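Local coordinates for flagellar hook-associated protein (Burkholderia pseudomallei, PDB 4UT1) that probably serves as a structural component of the bacterial flagellum, at the junction that links the hook to the filament, at residues A[310-315]-A[358-363]; A[371-376]-A[403-408]; A[379-384]-A[388-393]. All coordinates share one frame; numbering follows the deposited sequence.

Contact 1: A[310-315]-A[358-363]; sequences LAVSFA and VSFVDG. With EDO (1,2-ethanediol), chain T.
The junction between the long helix 287-322 and the small beta domain that follows it runs through Val312 and Ser313 on the helix and Phe360 and Gly363 where strand 356-360 turns into a loop. Val312 carries most of the helix side. Its CG1, set anti to the backbone N (chi1 170°), reaches outward and lies 3.5 Å from Gly363 O. The same methyl is 3.9 Å from Phe360 CE2, meeting the ring obliquely. Ser313 joins through its backbone: its CA sits 3.7 Å from Gly363 O, consistent with the close 6.0 Å spacing of the CA atoms of Ser313 and Gly363. No hydrogen bond runs between the two segments, so the evidence here is for van der Waals packing. Polar fixing comes from alongside, since Ser313 OG is hydrogen-bonded to Thr364 O and Thr585 OG1, while Asp362 OD1 bonds Thr364 OG1. One residue before Phe360, Ser359 OG and O2 of an ethanediol, probably from the crystallisation liquor, share a weak 3.4 Å hydrogen bond. On the sheet side Phe360 also packs on Leu408 of strand 408-412; on the helical side Leu310, Ser313 and Phe314 touch helix 593-630, and Ala311 rests on helix 134-193.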
# COMPACT_ATOMS: atom_id res chain seq x y z
N LEU A 310 2.33 1.75 4.22
CA LEU A 310 3.17 2.31 5.28
C LEU A 310 4.38 1.43 5.57
O LEU A 310 5.50 1.93 5.70
CB LEU A 310 2.37 2.52 6.56
CG LEU A 310 1.16 3.45 6.46
CD1 LEU A 310 0.63 3.76 7.86
CD2 LEU A 310 1.51 4.73 5.70
N ALA A 311 4.15 0.12 5.69
CA ALA A 311 5.23 -0.85 5.90
C ALA A 311 6.31 -0.74 4.81
O ALA A 311 7.51 -0.72 5.11
CB ALA A 311 4.67 -2.27 5.97
N VAL A 312 5.87 -0.68 3.56
CA VAL A 312 6.80 -0.61 2.45
C VAL A 312 7.59 0.69 2.50
O VAL A 312 8.79 0.68 2.38
CB VAL A 312 6.09 -0.72 1.08
CG1 VAL A 312 7.06 -0.39 -0.05
CG2 VAL A 312 5.49 -2.11 0.89
N SER A 313 6.90 1.80 2.69
CA SER A 313 7.59 3.08 2.72
C SER A 313 8.57 3.13 3.89
O SER A 313 9.68 3.62 3.73
CB SER A 313 6.59 4.24 2.82
OG SER A 313 7.28 5.47 2.78
N PHE A 314 8.15 2.64 5.06
CA PHE A 314 9.03 2.61 6.22
C PHE A 314 10.30 1.80 5.95
O PHE A 314 11.41 2.28 6.13
CB PHE A 314 8.29 2.04 7.45
CG PHE A 314 9.20 1.67 8.60
CD1 PHE A 314 9.78 0.41 8.67
CD2 PHE A 314 9.47 2.59 9.61
CE1 PHE A 314 10.61 0.07 9.72
CE2 PHE A 314 10.30 2.25 10.67
CZ PHE A 314 10.88 0.99 10.73
N ALA A 315 10.13 0.55 5.51
CA ALA A 315 11.26 -0.32 5.21
C ALA A 315 12.18 0.30 4.15
O ALA A 315 13.39 0.31 4.32
CB ALA A 315 10.76 -1.69 4.76
N VAL A 358 5.74 -6.80 -11.13
CA VAL A 358 5.55 -5.39 -10.81
C VAL A 358 6.55 -4.95 -9.74
O VAL A 358 6.84 -5.71 -8.83
CB VAL A 358 4.11 -5.11 -10.32
CG1 VAL A 358 3.90 -3.64 -10.02
CG2 VAL A 358 3.08 -5.60 -11.35
N SER A 359 7.08 -3.75 -9.87
CA SER A 359 7.89 -3.17 -8.80
C SER A 359 7.54 -1.70 -8.63
O SER A 359 6.76 -1.14 -9.40
CB SER A 359 9.38 -3.34 -9.09
OG SER A 359 9.76 -2.65 -10.27
N PHE A 360 8.11 -1.07 -7.60
CA PHE A 360 7.87 0.34 -7.37
C PHE A 360 8.89 1.18 -8.13
O PHE A 360 10.07 0.84 -8.19
CB PHE A 360 7.91 0.68 -5.88
CG PHE A 360 6.83 -0.00 -5.08
CD1 PHE A 360 5.50 0.40 -5.20
CD2 PHE A 360 7.13 -1.06 -4.26
CE1 PHE A 360 4.49 -0.24 -4.49
CE2 PHE A 360 6.12 -1.72 -3.56
CZ PHE A 360 4.81 -1.30 -3.66
N VAL A 361 8.41 2.27 -8.71
CA VAL A 361 9.30 3.29 -9.24
C VAL A 361 10.18 3.80 -8.09
O VAL A 361 11.39 3.96 -8.23
CB VAL A 361 8.51 4.45 -9.86
CG1 VAL A 361 9.45 5.58 -10.25
CG2 VAL A 361 7.72 3.94 -11.07
N ASP A 362 9.54 4.03 -6.95
CA ASP A 362 10.21 4.51 -5.75
C ASP A 362 9.58 3.82 -4.56
O ASP A 362 8.49 4.18 -4.17
CB ASP A 362 10.06 6.03 -5.61
CG ASP A 362 10.81 6.60 -4.42
OD1 ASP A 362 11.29 5.83 -3.57
OD2 ASP A 362 10.91 7.85 -4.34
N GLY A 363 10.29 2.85 -3.98
CA GLY A 363 9.78 2.13 -2.81
C GLY A 363 9.46 3.00 -1.61
O GLY A 363 8.72 2.60 -0.72
C1 EDO T . 9.55 -6.28 -12.76
O1 EDO T . 9.68 -6.08 -11.35
C2 EDO T . 9.80 -4.94 -13.45
O2 EDO T . 8.69 -4.08 -13.20

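Contact 2: A[371-376]-A[403-408]; sequences YALSYD and MTIGGL
Tyr371 and Leu373 meet Leu408, Met403 and Ile405 through side chains alone. Leu373 CD1 is the shared methyl: it lies 4.2 Å from Ile405 CD1. The same carbon is 4.5 Å from Met403 SD, a looser touch. Ile405 brings its delta methyl up by an extended outer chain, with CD1 anti to CA (chi2 172°). Further along, Leu408 CD1 comes obliquely to the Tyr371 ring, 4.2 Å from Tyr371 CD2. Each of these five residues has its CB directed toward the opposite segment, and all five are buried. The backbones themselves stand well apart, with CA atoms 9.8 Å from one another for Leu373 and Ile405, and no hydrogen bond crosses.

The next shell fixes both sides. A type I' turn from Ile405 to Leu408 is closed by Ile405 N to Leu408 O and by Leu408 N to Ile405 O, both 3.0 Å; Gly406 (phi 54°) and Gly407 (phi 100°) supply the positive phi values this turn needs. The turn thereby places Ile405 and Leu408 in the same interior. Tyr371 OH accepts a hydrogen bond from Ser369 N, which holds the outer end of the ring, and backbone bonds to Val424 and Phe422 tie Tyr371 and Leu373 into their sheet. Leu382 and Val391 line the same apolar layer. Apolar side chains filling the gap between a five-stranded and a three-stranded antiparallel sheet are consistent with a beta sandwich; the type I' turn is the two-residue loop of the hairpin joining strands 402-405 and 408-412.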
# COMPACT_ATOMS: atom_id res chain seq x y z
N TYR A 371 -5.00 -2.75 -7.90
CA TYR A 371 -5.19 -2.42 -9.31
C TYR A 371 -5.45 -3.62 -10.20
O TYR A 371 -5.16 -4.76 -9.84
CB TYR A 371 -3.97 -1.65 -9.85
CG TYR A 371 -3.56 -0.55 -8.91
CD1 TYR A 371 -4.16 0.70 -8.98
CD2 TYR A 371 -2.63 -0.78 -7.91
CE1 TYR A 371 -3.82 1.70 -8.08
CE2 TYR A 371 -2.29 0.21 -7.01
CZ TYR A 371 -2.88 1.45 -7.09
OH TYR A 371 -2.53 2.42 -6.18
N ALA A 372 -5.98 -3.35 -11.39
CA ALA A 372 -5.99 -4.34 -12.44
C ALA A 372 -5.31 -3.70 -13.65
O ALA A 372 -5.61 -2.56 -13.97
CB ALA A 372 -7.41 -4.80 -12.77
N LEU A 373 -4.37 -4.43 -14.25
CA LEU A 373 -3.80 -4.05 -15.55
C LEU A 373 -4.48 -4.85 -16.66
O LEU A 373 -4.39 -6.09 -16.69
CB LEU A 373 -2.30 -4.29 -15.60
CG LEU A 373 -1.65 -3.74 -16.87
CD1 LEU A 373 -1.36 -2.28 -16.68
CD2 LEU A 373 -0.40 -4.52 -17.19
N SER A 374 -5.14 -4.15 -17.57
CA SER A 374 -5.90 -4.83 -18.62
C SER A 374 -5.37 -4.43 -19.98
O SER A 374 -4.81 -3.35 -20.14
CB SER A 374 -7.39 -4.51 -18.51
OG SER A 374 -7.61 -3.11 -18.56
N TYR A 375 -5.55 -5.30 -20.95
CA TYR A 375 -5.03 -5.05 -22.29
C TYR A 375 -6.17 -5.22 -23.27
O TYR A 375 -6.84 -6.23 -23.22
CB TYR A 375 -3.88 -6.00 -22.61
CG TYR A 375 -3.25 -5.76 -23.96
CD1 TYR A 375 -2.45 -4.65 -24.18
CD2 TYR A 375 -3.47 -6.64 -25.01
CE1 TYR A 375 -1.88 -4.42 -25.42
CE2 TYR A 375 -2.89 -6.42 -26.26
CZ TYR A 375 -2.10 -5.31 -26.46
OH TYR A 375 -1.52 -5.07 -27.69
N ASP A 376 -6.39 -4.25 -24.16
CA ASP A 376 -7.53 -4.33 -25.07
C ASP A 376 -7.10 -4.58 -26.53
O ASP A 376 -7.90 -4.42 -27.45
CB ASP A 376 -8.38 -3.06 -24.96
CG ASP A 376 -7.70 -1.82 -25.55
OD1 ASP A 376 -6.54 -1.90 -26.01
OD2 ASP A 376 -8.33 -0.74 -25.53
N MET A 403 6.44 -1.05 -18.97
CA MET A 403 5.78 0.25 -18.88
C MET A 403 5.75 0.77 -17.44
O MET A 403 5.94 0.01 -16.49
CB MET A 403 4.37 0.18 -19.45
CG MET A 403 3.35 -0.47 -18.52
SD MET A 403 2.01 -1.26 -19.44
CE MET A 403 2.86 -2.71 -20.00
N THR A 404 5.52 2.07 -17.30
CA THR A 404 5.39 2.69 -16.00
C THR A 404 4.08 3.45 -15.91
O THR A 404 3.80 4.32 -16.73
CB THR A 404 6.57 3.65 -15.70
OG1 THR A 404 7.79 2.91 -15.70
CG2 THR A 404 6.39 4.31 -14.34
N ILE A 405 3.26 3.11 -14.92
CA ILE A 405 1.98 3.78 -14.71
C ILE A 405 1.75 3.99 -13.23
O ILE A 405 1.86 3.05 -12.46
CB ILE A 405 0.81 2.95 -15.26
CG1 ILE A 405 1.01 2.64 -16.75
CG2 ILE A 405 -0.51 3.68 -15.01
CD1 ILE A 405 -0.02 1.66 -17.30
N GLY A 406 1.43 5.22 -12.84
CA GLY A 406 0.96 5.51 -11.49
C GLY A 406 1.84 5.05 -10.33
O GLY A 406 1.33 4.68 -9.26
N GLY A 407 3.15 5.06 -10.54
CA GLY A 407 4.09 4.73 -9.47
C GLY A 407 4.61 3.31 -9.55
O GLY A 407 5.44 2.89 -8.74
N LEU A 408 4.12 2.57 -10.54
CA LEU A 408 4.48 1.17 -10.73
C LEU A 408 5.26 0.91 -12.01
O LEU A 408 4.93 1.45 -13.06
CB LEU A 408 3.23 0.29 -10.75
CG LEU A 408 2.35 0.34 -9.51
CD1 LEU A 408 1.10 -0.51 -9.75
CD2 LEU A 408 3.16 -0.16 -8.30

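Contact 3: A[379-384]-A[388-393]; sequences KYTLTD and GSVVGT
Peptide groups are the flat units that meet across Leu382 and Gly392: the N-H of Leu382 meets the carbonyl of Gly392 almost head-on and nearly straight, Leu382 N to Gly392 O 2.9 Å. Val391 N returns a bond to Leu382 O at 2.8 Å. The Tyr380 ring leads away from 388-393, packs among Leu373, Met403 and Pro401, and meets the Tyr375 ring with planes at about 45°; the carbonyl of Tyr380 receives a CA-H...O contact from Thr393 CA, 3.2 Å from Tyr380 O.

On one face of the pair stand Thr381, Thr383, Val390 and Thr393. Thr381 has CG2 opposite its backbone N across the CA-CB bond, which turns this methyl to Val390 CG1 at 3.8 Å, the two side chains crossing at about a right angle. Thr381 and Thr393 instead lie side by side, with Thr393 CG2 3.5 Å from Thr381 OG1. Leu382 projects from the other face, into the layer where Tyr371, Leu373 and Ile405 pack. Toward the turn, Asp384 N bonds Ser389 O at 2.9 Å, whereas Gly388 N to Asp384 O is short but bent, 2.7 Å and 137° at the hydrogen. Asp384 OD1 accepts from Ala386 N, steadying the loop between the strands.

The register slips by one between Leu382 and Thr383: Leu382 and Gly392 form a hydrogen-bonded pair, but Thr383 faces Val390 in a non-hydrogen-bonded one. With Val391 and Gly392 both opposite Leu382, and strand directions 165° apart, this is a classic beta bulge in an antiparallel beta hairpin, at the edge of the five-stranded sheet.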
# COMPACT_ATOMS: atom_id res chain seq x y z
N LYS A 379 -3.75 -1.09 -26.15
CA LYS A 379 -3.12 -0.42 -25.01
C LYS A 379 -3.38 -1.16 -23.71
O LYS A 379 -4.28 -2.01 -23.62
CB LYS A 379 -3.62 1.02 -24.88
CG LYS A 379 -5.07 1.11 -24.46
CD LYS A 379 -5.56 2.54 -24.26
CE LYS A 379 -7.09 2.52 -24.17
NZ LYS A 379 -7.68 3.81 -23.71
N TYR A 380 -2.57 -0.81 -22.72
CA TYR A 380 -2.72 -1.29 -21.36
C TYR A 380 -3.40 -0.23 -20.54
O TYR A 380 -3.07 0.95 -20.64
CB TYR A 380 -1.36 -1.62 -20.75
CG TYR A 380 -0.58 -2.68 -21.49
CD1 TYR A 380 0.16 -2.36 -22.64
CD2 TYR A 380 -0.57 -3.98 -21.05
CE1 TYR A 380 0.87 -3.34 -23.32
CE2 TYR A 380 0.15 -4.96 -21.71
CZ TYR A 380 0.87 -4.64 -22.85
OH TYR A 380 1.58 -5.63 -23.50
N THR A 381 -4.32 -0.63 -19.68
CA THR A 381 -4.93 0.31 -18.77
C THR A 381 -4.76 -0.20 -17.35
O THR A 381 -4.92 -1.38 -17.11
CB THR A 381 -6.42 0.50 -19.08
OG1 THR A 381 -6.58 0.91 -20.45
CG2 THR A 381 -7.04 1.54 -18.16
N LEU A 382 -4.39 0.70 -16.44
CA LEU A 382 -4.36 0.39 -15.01
C LEU A 382 -5.58 1.00 -14.37
O LEU A 382 -5.78 2.22 -14.42
CB LEU A 382 -3.08 0.94 -14.36
CG LEU A 382 -2.81 0.43 -12.95
CD1 LEU A 382 -2.28 -0.99 -13.00
CD2 LEU A 382 -1.83 1.33 -12.21
N THR A 383 -6.41 0.15 -13.76
CA THR A 383 -7.62 0.60 -13.10
C THR A 383 -7.54 0.33 -11.59
O THR A 383 -7.08 -0.72 -11.16
CB THR A 383 -8.85 -0.11 -13.68
OG1 THR A 383 -8.88 0.10 -15.10
CG2 THR A 383 -10.11 0.43 -13.06
N ASP A 384 -7.97 1.32 -10.81
CA ASP A 384 -8.09 1.18 -9.36
C ASP A 384 -9.29 0.28 -9.05
O ASP A 384 -10.41 0.58 -9.44
CB ASP A 384 -8.24 2.56 -8.72
CG ASP A 384 -8.20 2.52 -7.21
OD1 ASP A 384 -8.94 1.72 -6.61
OD2 ASP A 384 -7.43 3.30 -6.62
N GLY A 388 -12.84 1.84 -9.35
CA GLY A 388 -13.11 1.59 -10.75
C GLY A 388 -12.53 2.66 -11.66
O GLY A 388 -12.69 2.59 -12.87
N SER A 389 -11.85 3.65 -11.09
CA SER A 389 -11.31 4.73 -11.90
C SER A 389 -9.99 4.36 -12.58
O SER A 389 -9.12 3.73 -11.98
CB SER A 389 -11.11 5.99 -11.06
OG SER A 389 -12.37 6.51 -10.66
N VAL A 390 -9.85 4.75 -13.83
CA VAL A 390 -8.60 4.56 -14.55
C VAL A 390 -7.49 5.43 -13.92
O VAL A 390 -7.67 6.63 -13.72
CB VAL A 390 -8.77 4.90 -16.05
CG1 VAL A 390 -7.42 5.00 -16.76
CG2 VAL A 390 -9.67 3.88 -16.72
N VAL A 391 -6.35 4.82 -13.60
CA VAL A 391 -5.24 5.60 -13.06
C VAL A 391 -4.28 6.03 -14.16
O VAL A 391 -3.59 7.04 -14.02
CB VAL A 391 -4.44 4.83 -12.01
CG1 VAL A 391 -5.36 4.06 -11.10
CG2 VAL A 391 -3.46 3.90 -12.70
N GLY A 392 -4.20 5.25 -15.23
CA GLY A 392 -3.33 5.59 -16.34
C GLY A 392 -3.31 4.54 -17.43
O GLY A 392 -3.80 3.42 -17.22
N THR A 393 -2.78 4.89 -18.59
CA THR A 393 -2.66 3.95 -19.70
C THR A 393 -1.23 3.93 -20.23
O THR A 393 -0.44 4.83 -19.93
CB THR A 393 -3.61 4.28 -20.88
OG1 THR A 393 -3.39 5.63 -21.30
CG2 THR A 393 -5.07 4.10 -20.49

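Contact 3 lies within the five-stranded sheet to which one side of contact 2, strand 371-375, also belongs; their centres are about 6 Å apart. Strands 371-375 and 380-384 are neighbours, joined by a probable hydrogen bond from Thr381 N to Ser374 O, and contact 3 is nested in the loop that contact 2 closes. Their chemistry differs accordingly. Contact 3 lies at the surface and depends on backbone bonds within a sheet; contact 2 is buried, apolar, and spans between sheets. Contact 1, partly buried, joins helix to beta domain without direct hydrogen bonds, and shares the three-stranded sheet with contact 2, where Val361 N probably bonds Gly407 O. Contacts 1 and 3 do not touch.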